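Local coordinates for hypothetical signal peptide protein (Sinorhizobium meliloti, PDB 3PJY) that is of unknown function, belongs to the DUF192 family and may be a transcription regulator, at residues 3-8 with 30-35; 51-54 with 58-61. One frame throughout, in Å; residues are numbered along the deposited sequence.

Interaction 1 of 2, residues 3-8 with 30-35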
loop_
_atom_site.group_PDB
_atom_site.type_symbol
_atom_site.label_atom_id
_atom_site.label_comp_id
_atom_site.label_asym_id
_atom_site.label_seq_id
_atom_site.Cartn_x
_atom_site.Cartn_y
_atom_site.Cartn_z
ATOM N N VAL B 3 16.381 1.609 -20.265
ATOM C CA VAL B 3 16.682 1.928 -18.872
ATOM C C VAL B 3 15.705 1.217 -17.938
ATOM O O VAL B 3 14.525 1.146 -18.215
ATOM C CB VAL B 3 16.641 3.426 -18.614
ATOM C CG1 VAL B 3 16.912 3.782 -17.100
ATOM C CG2 VAL B 3 17.664 4.130 -19.470
ATOM N N SER B 4 16.243 0.636 -16.881
ATOM C CA SER B 4 15.414 -0.082 -15.920
ATOM C C SER B 4 15.624 0.508 -14.537
ATOM O O SER B 4 16.680 1.127 -14.264
ATOM C CB SER B 4 15.754 -1.564 -15.893
ATOM O OG SER B 4 17.110 -1.734 -15.532
ATOM N N TYR B 5 14.602 0.311 -13.699
ATOM C CA TYR B 5 14.636 0.736 -12.302
ATOM C C TYR B 5 14.098 -0.404 -11.459
ATOM O O TYR B 5 13.108 -1.051 -11.843
ATOM C CB TYR B 5 13.729 1.942 -12.063
ATOM C CG TYR B 5 14.043 3.151 -12.916
ATOM C CD1 TYR B 5 13.609 3.225 -14.229
ATOM C CD2 TYR B 5 14.773 4.195 -12.433
ATOM C CE1 TYR B 5 13.913 4.308 -15.015
ATOM C CE2 TYR B 5 15.084 5.280 -13.217
ATOM C CZ TYR B 5 14.632 5.347 -14.505
ATOM O OH TYR B 5 14.934 6.419 -15.328
ATOM N N ALA B 6 14.733 -0.637 -10.320
ATOM C CA ALA B 6 14.116 -1.469 -9.307
ATOM C C ALA B 6 12.812 -0.799 -8.884
ATOM O O ALA B 6 12.740 0.441 -8.778
ATOM C CB ALA B 6 15.054 -1.611 -8.119
ATOM N N LYS B 7 11.777 -1.589 -8.671
ATOM C CA LYS B 7 10.525 -1.069 -8.146
ATOM C C LYS B 7 10.330 -1.583 -6.739
ATOM O O LYS B 7 10.705 -2.736 -6.411
ATOM C CB LYS B 7 9.360 -1.454 -9.018
ATOM C CG LYS B 7 9.431 -0.725 -10.369
ATOM C CD LYS B 7 8.316 -1.117 -11.317
ATOM C CE LYS B 7 8.609 -0.550 -12.700
ATOM N NZ LYS B 7 7.512 -0.835 -13.653
ATOM N N GLU B 8 9.628 -0.828 -5.904
ATOM C CA GLU B 8 9.231 -1.390 -4.617
ATOM C C GLU B 8 7.997 -0.716 -4.039
ATOM O O GLU B 8 7.762 0.483 -4.260
ATOM C CB GLU B 8 10.361 -1.289 -3.595
ATOM C CG GLU B 8 10.795 0.117 -3.261
ATOM C CD GLU B 8 11.874 0.159 -2.186
ATOM O OE1 GLU B 8 12.095 1.254 -1.611
ATOM O OE2 GLU B 8 12.502 -0.901 -1.934
ATOM N N PRO B 30 23.872 7.721 -10.596
ATOM C CA PRO B 30 23.863 9.141 -10.937
ATOM C C PRO B 30 22.975 9.481 -12.148
ATOM O O PRO B 30 22.237 10.463 -12.131
ATOM C CB PRO B 30 25.303 9.470 -11.173
ATOM C CG PRO B 30 26.097 8.443 -10.423
ATOM C CD PRO B 30 25.260 7.201 -10.409
ATOM N N SER B 31 23.018 8.659 -13.198
ATOM C CA SER B 31 22.245 9.011 -14.366
ATOM C C SER B 31 20.745 8.901 -14.087
ATOM O O SER B 31 19.963 9.716 -14.559
ATOM C CB SER B 31 22.648 8.170 -15.578
ATOM O OG SER B 31 22.342 6.820 -15.317
ATOM N N GLN B 32 20.351 7.906 -13.305
ATOM C CA GLN B 32 18.949 7.754 -12.912
ATOM C C GLN B 32 18.489 8.982 -12.095
ATOM O O GLN B 32 17.409 9.490 -12.281
ATOM C CB GLN B 32 18.722 6.499 -12.091
ATOM C CG GLN B 32 18.828 5.182 -12.844
ATOM C CD GLN B 32 18.768 4.021 -11.876
ATOM O OE1 GLN B 32 19.291 4.077 -10.763
ATOM N NE2 GLN B 32 18.121 2.903 -12.321
ATOM N N ARG B 33 19.324 9.407 -11.156
ATOM C CA ARG B 33 18.957 10.532 -10.285
ATOM C C ARG B 33 18.880 11.822 -11.099
ATOM O O ARG B 33 17.987 12.616 -10.852
ATOM C CB ARG B 33 19.955 10.667 -9.158
ATOM C CG ARG B 33 19.927 9.535 -8.195
ATOM C CD ARG B 33 20.813 9.732 -6.910
ATOM N NE ARG B 33 22.109 10.382 -7.156
ATOM C CZ ARG B 33 23.296 9.836 -7.251
ATOM N NH1 ARG B 33 23.483 8.558 -7.137
ATOM N NH2 ARG B 33 24.346 10.616 -7.461
ATOM N N GLU B 34 19.783 12.005 -12.054
ATOM C CA GLU B 34 19.783 13.232 -12.878
ATOM C C GLU B 34 18.616 13.224 -13.847
ATOM O O GLU B 34 18.001 14.272 -14.095
ATOM C CB GLU B 34 21.090 13.410 -13.594
ATOM C CG GLU B 34 22.168 13.621 -12.543
ATOM C CD GLU B 34 23.565 13.639 -13.123
ATOM O OE1 GLU B 34 23.723 13.467 -14.349
ATOM O OE2 GLU B 34 24.490 13.864 -12.324
ATOM N N GLN B 35 18.316 12.075 -14.445
ATOM C CA GLN B 35 17.214 11.988 -15.422
ATOM C C GLN B 35 15.884 12.138 -14.719
ATOM O O GLN B 35 14.959 12.680 -15.307
ATOM C CB GLN B 35 17.281 10.637 -16.116
ATOM C CG GLN B 35 16.075 10.171 -16.960
ATOM C CD GLN B 35 16.027 10.756 -18.350
ATOM O OE1 GLN B 35 17.006 11.221 -18.885
ATOM N NE2 GLN B 35 14.852 10.683 -18.938
HETATM O O HOH W 1 15.472 8.502 -14.018
HETATM O O HOH W 2 16.975 1.066 -9.586
#
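A polar, water-assisted contact between Tyr5 and Gln32 joins the chain just before the beta hairpin of strands 6-13 and 19-27 to helix 30-35, which follows that hairpin. Gln32 suits the spot because its long side chain can lie along a ring and still offer a polar end; Tyr5 brings both the flat ring and a hydroxyl for water. With CG anti to the carbonyl carbon (chi1 -71°) and the chain extended beyond it, Gln32 carries its amide alongside Tyr5, the two planes only 7° apart: CG reaches Tyr5 CE2 at 3.8 Å, and NE2 lies 3.6 Å from Tyr5 CD2. From this position beside CD2, Gln32 NE2 gives a weak, bent hydrogen bond (127°) to Ser4 O at 3.0 Å. The amide oxygen, OE1, turns back on its own chain and accepts from the backbone N of Val28 and Asp29. Replacing Gln32 by an alanine is likely to leave those two N-H groups without this acceptor, remove the weak bond to Ser4 O and strip one side of Tyr5. Two waters complete the join. One accepts from Ala6 N and, weakly, from Gln32 NE2; the other accepts a short bond from Tyr5 OH (2.5 Å) and donates to Gln32 O at 2.8 Å.

Interaction 2 of 2, residues 51-54 with 58-61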
loop_
_atom_site.group_PDB
_atom_site.type_symbol
_atom_site.label_atom_id
_atom_site.label_comp_id
_atom_site.label_asym_id
_atom_site.label_seq_id
_atom_site.Cartn_x
_atom_site.Cartn_y
_atom_site.Cartn_z
ATOM N N PHE B 51 14.369 8.804 -5.023
ATOM C CA PHE B 51 15.774 9.130 -5.277
ATOM C C PHE B 51 16.552 8.718 -4.041
ATOM O O PHE B 51 16.319 9.248 -2.937
ATOM C CB PHE B 51 15.939 10.614 -5.535
ATOM C CG PHE B 51 15.248 11.093 -6.791
ATOM C CD1 PHE B 51 13.871 11.261 -6.811
ATOM C CD2 PHE B 51 15.954 11.329 -7.973
ATOM C CE1 PHE B 51 13.192 11.629 -7.958
ATOM C CE2 PHE B 51 15.260 11.736 -9.129
ATOM C CZ PHE B 51 13.912 11.877 -9.139
ATOM N N ASP B 52 17.488 7.789 -4.191
ATOM C CA ASP B 52 18.302 7.247 -3.090
ATOM C C ASP B 52 19.706 7.748 -3.319
ATOM O O ASP B 52 20.413 7.301 -4.240
ATOM C CB ASP B 52 18.246 5.727 -3.130
ATOM C CG ASP B 52 19.086 5.076 -2.043
ATOM O OD1 ASP B 52 19.842 5.773 -1.365
ATOM O OD2 ASP B 52 18.993 3.856 -1.876
ATOM N N PHE B 53 20.113 8.755 -2.543
ATOM C CA PHE B 53 21.414 9.410 -2.731
ATOM C C PHE B 53 22.592 8.621 -2.183
ATOM O O PHE B 53 23.748 8.974 -2.439
ATOM C CB PHE B 53 21.356 10.796 -2.080
ATOM C CG PHE B 53 20.316 11.643 -2.705
ATOM C CD1 PHE B 53 20.504 12.156 -3.941
ATOM C CD2 PHE B 53 19.084 11.835 -2.098
ATOM C CE1 PHE B 53 19.520 12.889 -4.567
ATOM C CE2 PHE B 53 18.122 12.604 -2.746
ATOM C CZ PHE B 53 18.353 13.060 -3.992
ATOM N N GLY B 54 22.288 7.582 -1.423
ATOM C CA GLY B 54 23.327 6.723 -0.849
ATOM C C GLY B 54 24.195 7.374 0.217
ATOM O O GLY B 54 25.284 6.871 0.555
ATOM N N PRO B 58 22.932 17.554 2.165
ATOM C CA PRO B 58 21.891 18.327 1.472
ATOM C C PRO B 58 21.844 18.014 -0.005
ATOM O O PRO B 58 22.886 17.627 -0.596
ATOM C CB PRO B 58 22.324 19.773 1.708
ATOM C CG PRO B 58 23.083 19.704 2.987
ATOM C CD PRO B 58 23.888 18.419 2.880
ATOM N N VAL B 59 20.658 18.131 -0.600
ATOM C CA VAL B 59 20.503 17.863 -2.016
ATOM C C VAL B 59 19.738 18.998 -2.703
ATOM O O VAL B 59 19.003 19.786 -2.064
ATOM C CB VAL B 59 19.789 16.534 -2.302
ATOM C CG1 VAL B 59 20.502 15.389 -1.611
ATOM C CG2 VAL B 59 18.408 16.562 -1.861
HETATM N N MSE B 60 19.942 19.070 -3.993
HETATM C CA MSE B 60 19.327 20.070 -4.855
HETATM C C MSE B 60 18.543 19.347 -5.942
HETATM O O MSE B 60 19.065 18.491 -6.659
HETATM C CB MSE B 60 20.427 20.937 -5.468
HETATM C CG MSE B 60 21.203 21.646 -4.404
HETATM SE SE MSE B 60 22.346 23.066 -5.073
HETATM C CE MSE B 60 22.909 22.181 -6.294
HETATM N N MSE B 61 17.266 19.737 -6.106
HETATM C CA MSE B 61 16.404 19.210 -7.149
HETATM C C MSE B 61 15.943 20.332 -8.057
HETATM O O MSE B 61 15.962 21.487 -7.683
HETATM C CB MSE B 61 15.178 18.583 -6.505
HETATM C CG MSE B 61 15.443 17.550 -5.412
HETATM SE SE MSE B 61 16.273 15.923 -6.053
HETATM C CE MSE B 61 14.851 15.197 -7.067
#
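A buried Met-aromatic cluster holds Phe51, Phe53 and Met61 together, with Val59 closing over the second ring. Met61, present as selenomethionine, serves both phenylalanines with different atoms. Its methyl CE sits above the centre of the Phe51 ring, 3.8 Å from the centroid and almost exactly on the normal, so all six ring carbons are about equally near: a CH-pi contact. SE stands farther off over that same ring, 5.1 Å from its centroid, while it meets Phe53 at the edge, 81° off the normal and 4.1 Å from Phe53 CZ. Bends at both chi2 (-67°) and chi3 (-69°) fold the chain so that the methyl can settle on one ring as the selenium borders the other; a flexible, unbranched side chain suits this double task. Within the fold, strand 47-53 lies in the mixed sheet between strands 19-27 and 102-109, whereas strand 60-61 pairs with 96-97 in a separate two-stranded sheet, and the cluster joins the two sheets through side chains. Strand alternation puts Phe51 and Phe53 on the side facing 58-61, and Met72 and Phe74 of strand 70-75 extend the apolar surroundings of Met61. The Phe53 and Val59 side chains come from opposite directions, and Val59 CG1 rests over the ring centre, 3.7 Å from the centroid. The branched side chain thus covers the face with one methyl, while the other, CG2, reaches the rim at Phe53 CE2 and CZ, 4.1 Å from each. The chain turns a corner at Gly54, whose positive phi costs a residue without a side chain little. An Asx turn marks this corner: Asp52 OD1 accepts from Gly54 N at 3.0 Å.

Overall arrangement
Interaction 1 and interaction 2 follow one another along the chain, their centres about 13 Å apart, and they meet through Arg33 of helix 30-35. The helix packs against residues 51-53: Arg33 O approaches Phe51 CE2 at 3.3 Å, and the aliphatic Arg33 CD lies 3.6 Å from Asp52 O and 3.8 Å from Phe53 CD1. Thus the helix whose Gln32 meets Tyr5 in interaction 1 also borders both aromatic rings of interaction 2. Strand 47-53 is a further link, since Tyr5 also touches Met49. Together the contacts join the N-terminal segment, the helix, the mixed sheet and the small sheet of 60-61 with 96-97.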